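Local coordinates for putative phosphosugar isomerase (Clostridium difficile, PDB 3G68), which probably acts on a phosphorylated sugar, perhaps as an isomerase, though its exact substrate and reaction remain uncertain, at residues Ser24-Val29 against Met155-Gln160; Lys36-Gly41 against Thr84-Val89; Asn58-Asp63 against Lys165-Ser170. One frame throughout, in Å; residues are numbered along the deposited sequence.

Contact 1. Residues Ser24-Val29 against Met155-Gln160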
loop_
_atom_site.group_PDB
_atom_site.type_symbol
_atom_site.label_atom_id
_atom_site.label_comp_id
_atom_site.label_asym_id
_atom_site.label_seq_id
_atom_site.Cartn_x
_atom_site.Cartn_y
_atom_site.Cartn_z
ATOM N N SER B 24 26.240 34.891 -10.478
ATOM C CA SER B 24 25.997 36.192 -11.111
ATOM C C SER B 24 26.901 37.265 -10.529
ATOM O O SER B 24 27.608 37.955 -11.265
ATOM C CB SER B 24 24.520 36.603 -10.983
ATOM O OG SER B 24 24.286 37.940 -11.430
ATOM N N LEU B 25 26.922 37.374 -9.203
ATOM C CA LEU B 25 27.661 38.424 -8.527
ATOM C C LEU B 25 29.181 38.415 -8.789
ATOM O O LEU B 25 29.760 39.464 -9.028
ATOM C CB LEU B 25 27.385 38.410 -7.015
ATOM C CG LEU B 25 27.970 39.599 -6.253
ATOM C CD1 LEU B 25 27.301 40.881 -6.719
ATOM C CD2 LEU B 25 27.783 39.404 -4.753
ATOM N N PHE B 26 29.793 37.233 -8.779
ATOM C CA PHE B 26 31.239 37.099 -8.933
ATOM C C PHE B 26 31.719 36.743 -10.351
ATOM O O PHE B 26 32.903 36.439 -10.554
ATOM C CB PHE B 26 31.710 36.030 -7.955
ATOM C CG PHE B 26 31.457 36.403 -6.520
ATOM C CD1 PHE B 26 32.225 37.399 -5.911
ATOM C CD2 PHE B 26 30.442 35.792 -5.780
ATOM C CE1 PHE B 26 31.990 37.778 -4.583
ATOM C CE2 PHE B 26 30.214 36.174 -4.439
ATOM C CZ PHE B 26 31.004 37.156 -3.848
ATOM N N ASN B 27 30.817 36.802 -11.326
ATOM C CA ASN B 27 31.165 36.366 -12.665
ATOM C C ASN B 27 32.308 37.128 -13.333
ATOM O O ASN B 27 33.071 36.526 -14.079
ATOM C CB ASN B 27 29.977 36.436 -13.602
ATOM C CG ASN B 27 30.224 35.634 -14.881
ATOM O OD1 ASN B 27 30.471 34.424 -14.836
ATOM N ND2 ASN B 27 30.200 36.305 -15.998
ATOM N N GLU B 28 32.417 38.423 -13.045
ATOM C CA GLU B 28 33.436 39.291 -13.653
ATOM C C GLU B 28 34.725 39.264 -12.840
ATOM O O GLU B 28 35.797 39.048 -13.384
ATOM C CB GLU B 28 32.922 40.740 -13.769
ATOM C CG GLU B 28 33.817 41.693 -14.602
ATOM C CD GLU B 28 33.518 43.172 -14.386
ATOM O OE1 GLU B 28 32.893 43.519 -13.359
ATOM O OE2 GLU B 28 33.960 44.009 -15.215
ATOM N N VAL B 29 34.625 39.492 -11.534
ATOM C CA VAL B 29 35.829 39.523 -10.694
ATOM C C VAL B 29 36.625 38.204 -10.733
ATOM O O VAL B 29 37.835 38.234 -10.614
ATOM C CB VAL B 29 35.527 39.959 -9.216
ATOM C CG1 VAL B 29 34.692 38.900 -8.502
ATOM C CG2 VAL B 29 36.836 40.267 -8.451
HETATM N N MSE B 155 34.049 34.343 1.469
HETATM C CA MSE B 155 34.300 32.958 1.188
HETATM C C MSE B 155 33.889 32.621 -0.253
HETATM O O MSE B 155 34.591 31.882 -0.915
HETATM C CB MSE B 155 33.567 32.044 2.175
HETATM C CG MSE B 155 34.156 32.087 3.566
HETATM SE SE MSE B 155 33.182 30.857 4.698
HETATM C CE MSE B 155 34.378 30.754 6.220
ATOM N N LEU B 156 32.727 33.113 -0.683
ATOM C CA LEU B 156 32.222 32.873 -2.036
ATOM C C LEU B 156 33.205 33.422 -3.073
ATOM O O LEU B 156 33.535 32.701 -4.028
ATOM C CB LEU B 156 30.825 33.450 -2.209
ATOM C CG LEU B 156 29.794 32.618 -1.426
ATOM C CD1 LEU B 156 28.461 33.302 -1.401
ATOM C CD2 LEU B 156 29.681 31.191 -2.001
ATOM N N LEU B 157 33.707 34.637 -2.852
ATOM C CA LEU B 157 34.752 35.231 -3.716
ATOM C C LEU B 157 35.886 34.236 -3.928
ATOM O O LEU B 157 36.305 34.003 -5.078
ATOM C CB LEU B 157 35.320 36.532 -3.145
ATOM C CG LEU B 157 36.538 37.178 -3.864
ATOM C CD1 LEU B 157 36.161 37.596 -5.308
ATOM C CD2 LEU B 157 37.094 38.355 -3.027
ATOM N N GLY B 158 36.381 33.675 -2.821
ATOM C CA GLY B 158 37.444 32.669 -2.840
ATOM C C GLY B 158 37.068 31.460 -3.671
ATOM O O GLY B 158 37.773 31.093 -4.603
ATOM N N LEU B 159 35.937 30.855 -3.341
ATOM C CA LEU B 159 35.446 29.669 -4.039
ATOM C C LEU B 159 35.267 29.860 -5.557
ATOM O O LEU B 159 35.580 28.968 -6.348
ATOM C CB LEU B 159 34.135 29.192 -3.377
ATOM C CG LEU B 159 34.303 28.497 -2.010
ATOM C CD1 LEU B 159 32.937 28.287 -1.285
ATOM C CD2 LEU B 159 35.028 27.146 -2.199
ATOM N N GLN B 160 34.739 31.015 -5.930
ATOM C CA GLN B 160 34.484 31.413 -7.318
ATOM C C GLN B 160 35.784 31.598 -8.086
ATOM O O GLN B 160 35.892 31.186 -9.241
ATOM C CB GLN B 160 33.648 32.696 -7.339
ATOM C CG GLN B 160 32.161 32.475 -6.922
ATOM C CD GLN B 160 31.259 32.138 -8.099
ATOM O OE1 GLN B 160 31.457 32.648 -9.190
ATOM N NE2 GLN B 160 30.227 31.311 -7.863
#
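Phe26, just past the end of helix 22-25, lays its side chain against the side of helix 145-165 formed by Leu156, Leu157 and Gln160, a worked example of an aromatic ring packed on a helix. Its CB meets the side-chain amide of Gln160, 3.6 Å from OE1, and also packs on Gln160 CG. The ring leaves CB with CG anti to the carbonyl carbon of Phe26 (chi1 -62°), which carries it across to the helix. Along one side, CD2 lies 3.9 Å from Gln160 CG and CE2 comes to 3.6 Å from Leu156 CB. Along the other, CD1 approaches Leu157 CD1 and CE1 sits 3.8 Å from Leu157 CB. The far atom, CZ, reaches the helix backbone itself, 3.8 Å from Leu157 N. That nitrogen and Leu156 C lie over one face, displaced toward the rim, while Leu25 CB from the ring's own segment lies over the opposite face. Val29 adds to the edge: its CG1 lies in the ring plane and also touches Leu157 CD1 at 3.7 Å. The leucine methyl CD1 thus rests against the ring carbon CD1 of Phe26 and the valine methyl together.

Gln160 brings an amide into this apolar setting. Its plane is turned 32° from that of the ring, and its chain bends at chi2 (-90°). NE2 is hydrogen-bonded to both Tyr173 OH and Asp23 OD1, two partners that should limit rotation of the amide and leave OE1 beside Phe26 CB. The two segments therefore meet through van der Waals and hydrophobic contact, while the polar bonds of the one buried amide tie the helix to Asp23 of helix 22-25 and to the following helix 170-184.

Contact 2. Residues Lys36-Gly41 against Thr84-Val89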
loop_
_atom_site.group_PDB
_atom_site.type_symbol
_atom_site.label_atom_id
_atom_site.label_comp_id
_atom_site.label_asym_id
_atom_site.label_seq_id
_atom_site.Cartn_x
_atom_site.Cartn_y
_atom_site.Cartn_z
ATOM N N LYS B 36 47.642 38.929 -5.588
ATOM C CA LYS B 36 47.484 39.242 -4.169
ATOM C C LYS B 36 46.096 39.807 -3.907
ATOM O O LYS B 36 45.520 40.488 -4.759
ATOM C CB LYS B 36 48.558 40.257 -3.753
ATOM C CG LYS B 36 48.580 40.670 -2.281
ATOM C CD LYS B 36 49.842 41.509 -1.971
ATOM C CE LYS B 36 49.926 41.907 -0.516
ATOM N NZ LYS B 36 51.180 42.670 -0.225
ATOM N N ILE B 37 45.545 39.479 -2.733
ATOM C CA ILE B 37 44.307 40.057 -2.259
ATOM C C ILE B 37 44.569 40.691 -0.882
ATOM O O ILE B 37 45.151 40.063 -0.010
ATOM C CB ILE B 37 43.202 38.996 -2.135
ATOM C CG1 ILE B 37 42.776 38.516 -3.522
ATOM C CG2 ILE B 37 42.002 39.586 -1.424
ATOM C CD1 ILE B 37 41.878 37.265 -3.492
ATOM N N ILE B 38 44.162 41.945 -0.730
ATOM C CA ILE B 38 44.187 42.653 0.523
ATOM C C ILE B 38 42.718 42.926 0.872
ATOM O O ILE B 38 41.963 43.433 0.027
ATOM C CB ILE B 38 44.959 43.995 0.422
ATOM C CG1 ILE B 38 46.437 43.750 0.046
ATOM C CG2 ILE B 38 44.843 44.747 1.725
ATOM C CD1 ILE B 38 47.213 45.021 -0.410
ATOM N N ILE B 39 42.298 42.524 2.072
ATOM C CA ILE B 39 40.956 42.803 2.564
ATOM C C ILE B 39 41.105 43.882 3.621
ATOM O O ILE B 39 41.898 43.703 4.537
ATOM C CB ILE B 39 40.306 41.580 3.228
ATOM C CG1 ILE B 39 40.253 40.386 2.279
ATOM C CG2 ILE B 39 38.922 41.963 3.722
ATOM C CD1 ILE B 39 39.990 39.056 3.007
ATOM N N THR B 40 40.376 44.992 3.493
ATOM C CA THR B 40 40.486 46.081 4.463
ATOM C C THR B 40 39.139 46.692 4.818
ATOM O O THR B 40 38.247 46.794 3.971
ATOM C CB THR B 40 41.493 47.204 4.000
ATOM O OG1 THR B 40 41.724 48.116 5.081
ATOM C CG2 THR B 40 40.975 47.991 2.802
ATOM N N GLY B 41 39.011 47.073 6.091
ATOM C CA GLY B 41 37.828 47.743 6.642
ATOM C C GLY B 41 38.024 48.053 8.124
ATOM O O GLY B 41 39.022 47.631 8.717
ATOM N N THR B 84 47.147 42.983 -7.885
ATOM C CA THR B 84 46.688 43.058 -6.504
ATOM C C THR B 84 45.285 43.631 -6.444
ATOM O O THR B 84 45.060 44.738 -6.917
ATOM C CB THR B 84 47.593 43.970 -5.638
ATOM O OG1 THR B 84 48.908 43.414 -5.598
ATOM C CG2 THR B 84 47.032 44.095 -4.199
ATOM N N LEU B 85 44.363 42.883 -5.845
ATOM C CA LEU B 85 42.973 43.313 -5.649
ATOM C C LEU B 85 42.779 43.768 -4.192
ATOM O O LEU B 85 43.014 42.990 -3.248
ATOM C CB LEU B 85 42.000 42.170 -5.959
ATOM C CG LEU B 85 40.494 42.372 -5.680
ATOM C CD1 LEU B 85 39.894 43.417 -6.627
ATOM C CD2 LEU B 85 39.703 41.030 -5.736
ATOM N N VAL B 86 42.379 45.025 -4.006
ATOM C CA VAL B 86 42.047 45.520 -2.661
ATOM C C VAL B 86 40.529 45.418 -2.514
ATOM O O VAL B 86 39.770 46.021 -3.293
ATOM C CB VAL B 86 42.520 46.961 -2.390
ATOM C CG1 VAL B 86 42.071 47.414 -0.994
ATOM C CG2 VAL B 86 44.015 47.035 -2.515
ATOM N N VAL B 87 40.093 44.619 -1.547
ATOM C CA VAL B 87 38.682 44.464 -1.261
ATOM C C VAL B 87 38.359 45.340 -0.046
ATOM O O VAL B 87 38.755 45.026 1.079
ATOM C CB VAL B 87 38.295 43.010 -0.996
ATOM C CG1 VAL B 87 36.793 42.905 -0.804
ATOM C CG2 VAL B 87 38.748 42.090 -2.142
ATOM N N GLY B 88 37.671 46.453 -0.305
ATOM C CA GLY B 88 37.192 47.348 0.738
ATOM C C GLY B 88 35.857 46.822 1.266
ATOM O O GLY B 88 34.930 46.585 0.485
ATOM N N VAL B 89 35.761 46.647 2.581
ATOM C CA VAL B 89 34.559 46.147 3.265
ATOM C C VAL B 89 33.990 47.238 4.191
ATOM O O VAL B 89 34.701 47.771 5.044
ATOM C CB VAL B 89 34.904 44.896 4.068
ATOM C CG1 VAL B 89 33.651 44.306 4.770
ATOM C CG2 VAL B 89 35.550 43.839 3.171
#
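Lys36-Gly41 and Thr84-Val89 run side by side as parallel strands, their axes 4.7 Å apart at closest approach and inclined by 16°. Five backbone hydrogen bonds join them. Lys36 O, Ile38 O and Thr40 O accept from Leu85 N, Val87 N and Val89 N, and the amides of Ile38 and Thr40 return bonds to Leu85 O and Val87 O. The shortest, Val87 N to Ile38 O, measures 2.7 Å. CA-H...O contacts supplement them, as where Val86 CA approaches Ile38 O at 3.4 Å.

Apolar contacts occupy both faces. On the one bearing Ile37, Ile39, Leu85 and Val87, Ile37 and Val87 lie alongside each other. On the other, Ile38 CD1 meets Thr84 CG2 at 3.9 Å, and Thr40 CG2 touches Val86 CG1 at 4.0 Å. Toward the C-terminal end of the strands, the CG2 methyls of Ile39 and Val89 are 3.9 Å apart.

The threonine hydroxyls look to other partners. With OG1 anti to its own backbone N (chi1 -170°), Thr40 presents its methyl to Val86 while OG1 bonds to Met67 O; Thr84 OG1 pairs with Asn81 OD1.

This is an inner pairing of a five-stranded parallel SIS sheet. Strand 63-67 adjoins 36-40 on its other edge, strand 111-116 flanks 84-90, and helix 145-165 packs on the Ile37 and Ile39 face through Ile161 and Leu154, while its Thr150 touches Val89.

Contact 3. Residues Asn58-Asp63 against Lys165-Ser170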
loop_
_atom_site.group_PDB
_atom_site.type_symbol
_atom_site.label_atom_id
_atom_site.label_comp_id
_atom_site.label_asym_id
_atom_site.label_seq_id
_atom_site.Cartn_x
_atom_site.Cartn_y
_atom_site.Cartn_z
ATOM N N ASN B 58 44.246 29.343 2.761
ATOM C CA ASN B 58 44.231 27.911 2.527
ATOM C C ASN B 58 43.673 27.559 1.134
ATOM O O ASN B 58 44.251 26.745 0.428
ATOM C CB ASN B 58 43.413 27.227 3.607
ATOM C CG ASN B 58 43.400 25.737 3.477
ATOM O OD1 ASN B 58 42.452 25.164 2.917
ATOM N ND2 ASN B 58 44.450 25.087 3.959
ATOM N N LEU B 59 42.597 28.219 0.715
ATOM C CA LEU B 59 41.937 27.919 -0.570
ATOM C C LEU B 59 42.713 28.368 -1.807
ATOM O O LEU B 59 42.902 27.589 -2.739
ATOM C CB LEU B 59 40.541 28.561 -0.596
ATOM C CG LEU B 59 39.586 28.297 -1.762
ATOM C CD1 LEU B 59 39.336 26.807 -1.954
ATOM C CD2 LEU B 59 38.287 29.033 -1.543
ATOM N N LEU B 60 43.163 29.619 -1.810
ATOM C CA LEU B 60 43.812 30.214 -2.970
ATOM C C LEU B 60 45.341 30.019 -3.039
ATOM O O LEU B 60 45.977 29.546 -2.068
ATOM C CB LEU B 60 43.464 31.704 -3.026
ATOM C CG LEU B 60 41.980 32.051 -3.047
ATOM C CD1 LEU B 60 41.810 33.531 -2.987
ATOM C CD2 LEU B 60 41.338 31.446 -4.339
ATOM N N ASP B 61 45.883 30.407 -4.205
ATOM C CA ASP B 61 47.316 30.358 -4.547
ATOM C C ASP B 61 48.004 31.704 -4.594
ATOM O O ASP B 61 49.061 31.845 -5.218
ATOM C CB ASP B 61 47.456 29.781 -5.956
ATOM C CG ASP B 61 47.057 28.389 -6.034
ATOM O OD1 ASP B 61 47.019 27.765 -4.944
ATOM O OD2 ASP B 61 46.821 27.920 -7.172
ATOM N N ILE B 62 47.406 32.706 -3.983
ATOM C CA ILE B 62 47.942 34.037 -3.983
ATOM C C ILE B 62 47.875 34.459 -2.526
ATOM O O ILE B 62 47.031 33.955 -1.773
ATOM C CB ILE B 62 47.124 35.003 -4.915
ATOM C CG1 ILE B 62 45.626 35.013 -4.593
ATOM C CG2 ILE B 62 47.287 34.612 -6.396
ATOM C CD1 ILE B 62 44.910 36.182 -5.187
ATOM N N ASP B 63 48.748 35.354 -2.115
ATOM C CA ASP B 63 48.681 35.859 -0.754
ATOM C C ASP B 63 47.380 36.587 -0.535
ATOM O O ASP B 63 46.948 37.373 -1.382
ATOM C CB ASP B 63 49.812 36.851 -0.453
ATOM C CG ASP B 63 51.129 36.181 -0.138
ATOM O OD1 ASP B 63 52.134 36.918 -0.119
ATOM O OD2 ASP B 63 51.175 34.954 0.103
ATOM N N LYS B 165 39.906 29.476 -11.759
ATOM C CA LYS B 165 41.349 29.312 -11.990
ATOM C C LYS B 165 41.844 27.849 -11.949
ATOM O O LYS B 165 43.011 27.575 -12.226
ATOM C CB LYS B 165 42.150 30.223 -11.037
ATOM C CG LYS B 165 41.752 31.750 -11.078
ATOM C CD LYS B 165 41.612 32.364 -12.493
ATOM C CE LYS B 165 41.550 33.906 -12.420
ATOM N NZ LYS B 165 41.351 34.607 -13.763
ATOM N N GLY B 166 40.965 26.919 -11.614
ATOM C CA GLY B 166 41.289 25.498 -11.612
ATOM C C GLY B 166 41.840 24.877 -10.345
ATOM O O GLY B 166 42.238 23.715 -10.364
ATOM N N ILE B 167 41.840 25.612 -9.234
ATOM C CA ILE B 167 42.350 25.071 -7.960
ATOM C C ILE B 167 41.424 23.966 -7.442
ATOM O O ILE B 167 41.884 22.986 -6.831
ATOM C CB ILE B 167 42.484 26.167 -6.865
ATOM C CG1 ILE B 167 43.419 27.291 -7.318
ATOM C CG2 ILE B 167 43.020 25.566 -5.557
ATOM C CD1 ILE B 167 43.461 28.470 -6.334
ATOM N N ILE B 168 40.119 24.152 -7.679
ATOM C CA ILE B 168 39.105 23.189 -7.288
ATOM C C ILE B 168 38.239 22.848 -8.485
ATOM O O ILE B 168 38.040 23.674 -9.373
ATOM C CB ILE B 168 38.239 23.688 -6.094
ATOM C CG1 ILE B 168 37.376 24.908 -6.459
ATOM C CG2 ILE B 168 39.132 24.040 -4.892
ATOM C CD1 ILE B 168 36.504 25.410 -5.294
ATOM N N SER B 169 37.707 21.635 -8.491
ATOM C CA SER B 169 36.795 21.181 -9.534
ATOM C C SER B 169 35.408 21.766 -9.303
ATOM O O SER B 169 35.122 22.347 -8.247
ATOM C CB SER B 169 36.646 19.660 -9.517
ATOM O OG SER B 169 36.012 19.217 -8.330
ATOM N N SER B 170 34.540 21.574 -10.278
ATOM C CA SER B 170 33.156 22.018 -10.128
ATOM C C SER B 170 32.465 21.245 -9.014
ATOM O O SER B 170 31.682 21.850 -8.281
ATOM C CB SER B 170 32.360 21.909 -11.436
ATOM O OG SER B 170 32.890 22.850 -12.354
#
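Asp61 OD2 is met by two carbons of Ile167, lying 3.5 Å from CG1 and 3.5 Å from CD1. The two side chains approach from opposite directions, so the isoleucine ends against the carboxylate, whose CG is 3.6 Å from Ile167 CD1. This is close packing of an exposed acid on hydrocarbon rather than a polar bond. A second oxygen is touched by the other branch: Ile167 CG2 stands 3.5 Å from Leu59 O, in the last turn of helix 43-59. CG1 of Ile167 is anti to its carbonyl carbon (chi1 -58°) and CG2 anti to its backbone N, a split that sends one branch to Asp61 and the other to Leu59.

The remaining contacts are apolar, with Leu60 the buried member. Ile167 CD1 also touches Leu60 CD2, and Leu59 CD1 meets Ile168 CG2 at 4.0 Å, each pair of side chains crossing near a right angle.

Both segments are connections at helix ends. Gly166 closes helix 145-165 in a Schellman motif, and Ser169 OG caps helix 170-184 at Lys172 N; Leu59 and Ile168 both rest on Leu159 of helix 145-165, while Leu60 reaches Ile161 there and Ile37 of strand 36-40.

How the contacts relate
The six segments follow in the order 24-29, 36-41, 58-63, 84-89, 155-160 and 165-170, so contact 2 is nested within contact 1 while contact 3 crosses both. Their centres form a compact triangle: contact 1 and contact 2 are about 14 Å apart, contact 1 and contact 3 about 12 Å, contact 2 and contact 3 about 17 Å. Helix 145-165 is the common element, since Leu157 touches Val87 of the sheet and Gly158 and Leu159 receive Leu59 from contact 3. A probable hydrogen bond from Ile37 N to Asp63 O joins contacts 2 and 3. Sheet, covering helix and helix-end connections thus interlock within one of the protein's two SIS-type folds.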